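Local coordinates for putative membrane transport protein (Vibrio parahaemolyticus RIMD 2210633, PDB 3CK6), which probably takes up zinc as a proton-coupled symporter of the CorA family, the domain here being its cytoplasmic part, which forms a funnel-shaped homopentamer, at residues D75-I80 and S136-I141; E203-T206 and Y212-A215; I98-L101 and A106-S109. The protein carries 1 engineered substitution. All coordinates share one frame; numbering follows the deposited sequence.

Interaction 1: D75-I80 and S136-I141; sequences DNFMLI and SLLNQI
Leu138 reaches from its helix toward the strand and touches two side chains there, one with each of its methyl groups. CD2 meets the ring of Phe77 end-on, lying 3.8 Å from CZ near the ring plane, so that the methyl abuts the far edge of the ring and not a face. CD1 lies 4.1 Å from CD2 of Leu79, where the two leucine side chains cross obliquely. The contact is wholly apolar and small, about 98 Å² of surface summed over both sides, and all three residues are buried. The long side chains span a backbone separation of 10.0 Å between the CA atoms of Leu79 and Leu138.

Phe77 and Leu79 stand two residues apart on strand 77-83 and therefore project from the same face of the sheet, while Met78 and Ile80 turn to the other. In Phe77 the first torsion, 66°, sets CG between the backbone N and the carbonyl carbon, and from there the ring runs on toward the helix to put CZ against the leucine methyl. The ring also meets those of Phe69 and Tyr102, each inclined by about 45° to it. Backbone hydrogen bonds of Phe77 with Tyr102 and of Leu79 with Ile100 tie strand 77-83 to strand 96-103, and so hold the backbone that carries the two side chains.

This is helix-on-sheet packing in the CorA-like cytoplasmic domain: helix 134-161 meets strands 77-83 and 96-103 through Leu138, which also touches Ile100. Helix 209-246 flanks the same leucine through Tyr212.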
# COMPACT_ATOMS: atom_id res chain seq x y z
N ASP E 75 8.36 28.66 15.34
CA ASP E 75 7.05 28.41 14.78
C ASP E 75 6.96 28.56 13.26
O ASP E 75 5.86 28.53 12.70
CB ASP E 75 6.01 29.29 15.49
CG ASP E 75 5.89 28.96 16.97
OD1 ASP E 75 5.68 27.77 17.30
OD2 ASP E 75 6.01 29.89 17.79
N ASN E 76 8.11 28.68 12.59
CA ASN E 76 8.16 28.94 11.15
C ASN E 76 7.92 27.68 10.34
O ASN E 76 8.17 26.55 10.79
CB ASN E 76 9.51 29.56 10.73
CG ASN E 76 9.89 30.77 11.58
OD1 ASN E 76 9.03 31.52 12.01
ND2 ASN E 76 11.18 30.95 11.83
N PHE E 77 7.41 27.90 9.13
CA PHE E 77 7.28 26.80 8.18
C PHE E 77 7.25 27.30 6.76
O PHE E 77 7.08 28.51 6.52
CB PHE E 77 6.05 25.90 8.49
CG PHE E 77 4.71 26.57 8.33
CD1 PHE E 77 4.16 26.80 7.06
CD2 PHE E 77 3.94 26.89 9.45
CE1 PHE E 77 2.88 27.40 6.91
CE2 PHE E 77 2.66 27.48 9.32
CZ PHE E 77 2.13 27.74 8.06
N MSE E 78 7.42 26.36 5.83
CA MSE E 78 7.15 26.62 4.41
C MSE E 78 6.05 25.72 3.96
O MSE E 78 6.07 24.53 4.26
CB MSE E 78 8.38 26.35 3.55
CG MSE E 78 8.19 26.67 2.03
SE MSE E 78 9.89 26.33 1.06
CE MSE E 78 10.98 27.56 1.96
N LEU E 79 5.10 26.28 3.21
CA LEU E 79 4.04 25.52 2.57
C LEU E 79 4.00 25.84 1.07
O LEU E 79 3.87 26.99 0.65
CB LEU E 79 2.68 25.85 3.18
CG LEU E 79 1.48 25.08 2.65
CD1 LEU E 79 1.57 23.57 2.98
CD2 LEU E 79 0.20 25.69 3.22
N ILE E 80 4.10 24.78 0.28
CA ILE E 80 4.06 24.91 -1.16
C ILE E 80 2.81 24.25 -1.69
O ILE E 80 2.52 23.12 -1.32
CB ILE E 80 5.35 24.31 -1.81
CG1 ILE E 80 6.57 25.10 -1.30
CG2 ILE E 80 5.23 24.30 -3.36
CD1 ILE E 80 7.94 24.47 -1.60
N SER E 136 -6.91 32.77 9.27
CA SER E 136 -8.02 32.76 8.33
C SER E 136 -7.55 32.99 6.90
O SER E 136 -8.06 32.35 5.98
CB SER E 136 -9.08 33.80 8.73
OG SER E 136 -10.11 33.88 7.75
N LEU E 137 -6.58 33.88 6.70
CA LEU E 137 -6.01 34.11 5.38
C LEU E 137 -5.49 32.83 4.73
O LEU E 137 -5.79 32.55 3.57
CB LEU E 137 -4.89 35.16 5.48
CG LEU E 137 -4.08 35.38 4.19
CD1 LEU E 137 -5.00 35.92 3.08
CD2 LEU E 137 -2.94 36.33 4.45
N LEU E 138 -4.68 32.08 5.47
CA LEU E 138 -4.05 30.88 4.90
C LEU E 138 -5.11 29.82 4.59
O LEU E 138 -5.04 29.14 3.57
CB LEU E 138 -3.01 30.34 5.88
CG LEU E 138 -2.31 29.04 5.50
CD1 LEU E 138 -1.64 29.18 4.14
CD2 LEU E 138 -1.30 28.62 6.57
N ASN E 139 -6.10 29.70 5.48
CA ASN E 139 -7.27 28.84 5.25
C ASN E 139 -7.98 29.20 3.96
O ASN E 139 -8.32 28.32 3.16
CB ASN E 139 -8.20 28.95 6.47
CG ASN E 139 -9.23 27.81 6.57
OD1 ASN E 139 -9.84 27.64 7.62
ND2 ASN E 139 -9.46 27.06 5.47
N GLN E 140 -8.19 30.49 3.73
CA GLN E 140 -8.85 30.95 2.49
C GLN E 140 -8.01 30.71 1.24
O GLN E 140 -8.56 30.41 0.19
CB GLN E 140 -9.22 32.42 2.58
CG GLN E 140 -10.39 32.71 3.53
CD GLN E 140 -10.93 34.12 3.39
OE1 GLN E 140 -10.60 34.84 2.44
NE2 GLN E 140 -11.77 34.53 4.34
N ILE E 141 -6.69 30.83 1.35
CA ILE E 141 -5.81 30.50 0.21
C ILE E 141 -5.97 29.01 -0.17
O ILE E 141 -6.20 28.68 -1.35
CB ILE E 141 -4.32 30.84 0.50
CG1 ILE E 141 -4.14 32.36 0.68
CG2 ILE E 141 -3.39 30.30 -0.65
CD1 ILE E 141 -2.77 32.77 1.29

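Interaction 2: E203-T206 and Y212-A215; sequences ELVT and YRFA
Val205 lies over the aromatic face of Tyr212 where two consecutive helices of the CorA-like fold, the short 203-206 and the long 209-246, are joined by a tight connection. The valine presents CG2 to the ring: this methyl sits 4.0 Å from the ring centroid and only 7° off the normal, a well-centred CH-pi contact. Its first torsion, 168°, turns CG1 anti to the backbone N and leaves CG2 anti to the carbonyl carbon, the branch that meets the ring. CG1 instead approaches the guanidinium group of Arg213, a looser contact with 4.4 Å to NH2, while that NH2 is hydrogen-bonded to the carbonyl oxygen of Pro209.

Tyr212 points toward helix 203-206 and has more of its surface buried here than any other residue of the two segments. Its side chain also touches Leu197 and Ile198 of helix 173-199 and Ile142 of helix 134-161, which places it where three long helices meet. The phenol OH is hydrogen-bonded to the carbonyl oxygen of Ala135, which holds the hydroxyl end of the side chain to helix 134-161.

Leu204 contributes mainly through its backbone. Its carbonyl O comes obliquely to the tyrosine ring, 3.0 Å from CE1.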
# COMPACT_ATOMS: atom_id res chain seq x y z
N GLU E 203 -0.02 27.19 15.26
CA GLU E 203 -0.99 28.13 15.83
C GLU E 203 -2.03 28.59 14.78
O GLU E 203 -3.21 28.82 15.10
CB GLU E 203 -0.28 29.34 16.49
CG GLU E 203 0.67 30.10 15.52
CD GLU E 203 1.77 30.92 16.22
OE1 GLU E 203 1.72 31.11 17.45
OE2 GLU E 203 2.68 31.38 15.50
N LEU E 204 -1.60 28.67 13.52
CA LEU E 204 -2.50 29.00 12.43
C LEU E 204 -3.54 27.91 12.17
O LEU E 204 -4.56 28.19 11.55
CB LEU E 204 -1.71 29.25 11.12
CG LEU E 204 -0.65 30.37 11.19
CD1 LEU E 204 -0.04 30.55 9.81
CD2 LEU E 204 -1.24 31.69 11.68
N VAL E 205 -3.25 26.68 12.59
CA VAL E 205 -4.16 25.56 12.41
C VAL E 205 -4.99 25.33 13.68
O VAL E 205 -6.20 25.14 13.62
CB VAL E 205 -3.39 24.27 12.01
CG1 VAL E 205 -4.31 23.02 12.11
CG2 VAL E 205 -2.79 24.41 10.58
N THR E 206 -4.34 25.38 14.85
CA THR E 206 -5.04 25.10 16.10
C THR E 206 -6.11 26.13 16.46
O THR E 206 -7.04 25.84 17.20
CB THR E 206 -4.08 24.88 17.28
OG1 THR E 206 -3.38 26.10 17.56
CG2 THR E 206 -3.10 23.75 16.97
N TYR E 212 -9.69 23.75 8.98
CA TYR E 212 -8.57 23.15 8.24
C TYR E 212 -8.89 21.68 7.91
O TYR E 212 -8.54 21.22 6.83
CB TYR E 212 -7.23 23.32 8.98
CG TYR E 212 -6.53 24.65 8.70
CD1 TYR E 212 -6.76 25.74 9.50
CD2 TYR E 212 -5.62 24.81 7.61
CE1 TYR E 212 -6.13 26.99 9.27
CE2 TYR E 212 -4.97 26.09 7.38
CZ TYR E 212 -5.25 27.15 8.22
OH TYR E 212 -4.65 28.41 8.07
N ARG E 213 -9.59 20.97 8.80
CA ARG E 213 -10.04 19.61 8.48
C ARG E 213 -11.05 19.50 7.32
O ARG E 213 -10.95 18.56 6.55
CB ARG E 213 -10.56 18.85 9.69
CG ARG E 213 -9.48 18.08 10.43
CD ARG E 213 -9.17 18.75 11.73
NE ARG E 213 -8.11 18.09 12.50
CZ ARG E 213 -7.25 18.74 13.28
NH1 ARG E 213 -6.32 18.08 13.96
NH2 ARG E 213 -7.31 20.07 13.35
N PHE E 214 -12.00 20.44 7.24
CA PHE E 214 -12.86 20.59 6.07
C PHE E 214 -12.06 20.83 4.77
O PHE E 214 -12.38 20.27 3.72
CB PHE E 214 -13.88 21.72 6.27
CG PHE E 214 -14.76 21.55 7.50
CD1 PHE E 214 -15.17 20.30 7.93
CD2 PHE E 214 -15.20 22.67 8.22
CE1 PHE E 214 -15.97 20.15 9.07
CE2 PHE E 214 -16.00 22.53 9.36
CZ PHE E 214 -16.38 21.27 9.78
N ALA E 215 -11.02 21.66 4.85
CA ALA E 215 -10.13 21.89 3.69
C ALA E 215 -9.39 20.61 3.28
O ALA E 215 -9.28 20.29 2.10
CB ALA E 215 -9.15 23.03 3.95

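Interaction 3: I98-L101 and A106-S109; sequences IRIL and ALIS
Strands 98-101 and 106-109 run antiparallel, their directions 159° apart and their axes 4.6 Å from each other at closest approach. Leu101 and Ile108 form the hydrogen-bonded pair: Leu101 N donates to Ile108 O at 2.7 Å, and Ile108 N returns a bond to Leu101 O at 2.8 Å. Both are nearly straight, with N-H...O angles of 169° and 177°. Ile100 and Ser109 make the adjoining non-hydrogen-bonded pair, where the CA of Ile100 also sends a C-H...O contact to Ile108 O at 3.3 Å.

The side chains separate onto the two faces of the sheet. Leu101 and Ile108 lie side by side on one, CD2 of the leucine 4.2 Å from CD1 of the isoleucine. Ile100 and Ser109 share the other, CG1 against CB at 3.9 Å. On that side Leu107 bends across to Ile100, its CD2 reaching within 3.6 Å of CG2. Ser109 is buried, and its OG is hydrogen-bonded to His35 ND1 and Trp33 NE1 of the adjacent strand.

The contact belongs to a beta hairpin in the middle of the sheet, with strand 77-83 beside 96-103 and strand 32-37 beside 106-111. Helix 134-161 packs on the face of Ile100, through Leu138, and also meets Leu107 through Leu134 and Leu137; helix 43-49 lies against Ile108 on the other face, through Trp46 and Leu47.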
# COMPACT_ATOMS: atom_id res chain seq x y z
N ILE E 98 2.45 28.15 -5.77
CA ILE E 98 2.37 29.23 -4.79
C ILE E 98 3.22 28.78 -3.58
O ILE E 98 2.97 27.72 -3.00
CB ILE E 98 0.92 29.49 -4.34
CG1 ILE E 98 0.01 29.96 -5.49
CG2 ILE E 98 0.88 30.49 -3.11
CD1 ILE E 98 0.50 31.18 -6.24
N ARG E 99 4.25 29.55 -3.26
CA ARG E 99 5.16 29.13 -2.23
C ARG E 99 5.10 30.11 -1.07
O ARG E 99 5.33 31.31 -1.21
CB ARG E 99 6.55 28.93 -2.77
CG ARG E 99 6.51 28.12 -4.08
CD ARG E 99 7.83 27.79 -4.48
NE ARG E 99 7.84 27.25 -5.84
CZ ARG E 99 8.91 27.22 -6.60
NH1 ARG E 99 10.05 27.76 -6.16
NH2 ARG E 99 8.84 26.72 -7.83
N ILE E 100 4.78 29.56 0.08
CA ILE E 100 4.41 30.37 1.21
C ILE E 100 5.35 30.08 2.38
O ILE E 100 5.57 28.91 2.74
CB ILE E 100 2.95 30.04 1.66
CG1 ILE E 100 1.94 30.33 0.55
CG2 ILE E 100 2.61 30.74 3.02
CD1 ILE E 100 0.55 29.94 0.94
N LEU E 101 5.86 31.15 2.98
CA LEU E 101 6.68 31.08 4.17
C LEU E 101 5.88 31.67 5.32
O LEU E 101 5.35 32.77 5.19
CB LEU E 101 7.95 31.92 3.95
CG LEU E 101 9.27 31.67 4.67
CD1 LEU E 101 9.82 30.29 4.38
CD2 LEU E 101 10.30 32.74 4.25
N ALA E 106 4.93 36.40 10.31
CA ALA E 106 4.42 36.98 9.06
C ALA E 106 4.19 35.90 8.02
O ALA E 106 4.88 34.89 8.00
CB ALA E 106 5.41 37.99 8.51
N LEU E 107 3.24 36.15 7.13
CA LEU E 107 2.96 35.27 6.02
C LEU E 107 3.50 35.91 4.77
O LEU E 107 3.08 37.00 4.41
CB LEU E 107 1.45 35.10 5.87
CG LEU E 107 0.77 33.73 5.79
CD1 LEU E 107 -0.06 33.63 4.49
CD2 LEU E 107 1.70 32.53 6.01
N ILE E 108 4.45 35.25 4.12
CA ILE E 108 5.03 35.70 2.86
C ILE E 108 4.65 34.67 1.79
O ILE E 108 5.03 33.50 1.89
CB ILE E 108 6.58 35.79 2.91
CG1 ILE E 108 7.07 36.71 4.04
CG2 ILE E 108 7.15 36.24 1.58
CD1 ILE E 108 8.60 36.58 4.25
N SER E 109 3.88 35.11 0.80
CA SER E 109 3.53 34.24 -0.31
C SER E 109 4.18 34.75 -1.58
O SER E 109 4.34 35.96 -1.78
CB SER E 109 2.01 34.12 -0.47
OG SER E 109 1.42 35.37 -0.73

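Interactions 1 and 3 share the central sheet: their centres are about 7 Å apart, and strands 77-83 and 96-103 are neighbours in it. Along the chain the hairpin of interaction 3 falls between the two segments of interaction 1, whose helix comes after it. Interaction 2 follows both, its centre about 10 Å from that of interaction 1, which it touches through Phe77 and Leu204, and about 16 Å from that of interaction 3, which it does not touch. Interaction 1 thus lies between the other two: helix 134-161 faces the sheet on one side and Tyr212 of helix 209-246 on another, joining the sheet to the long helices of the cytoplasmic domain.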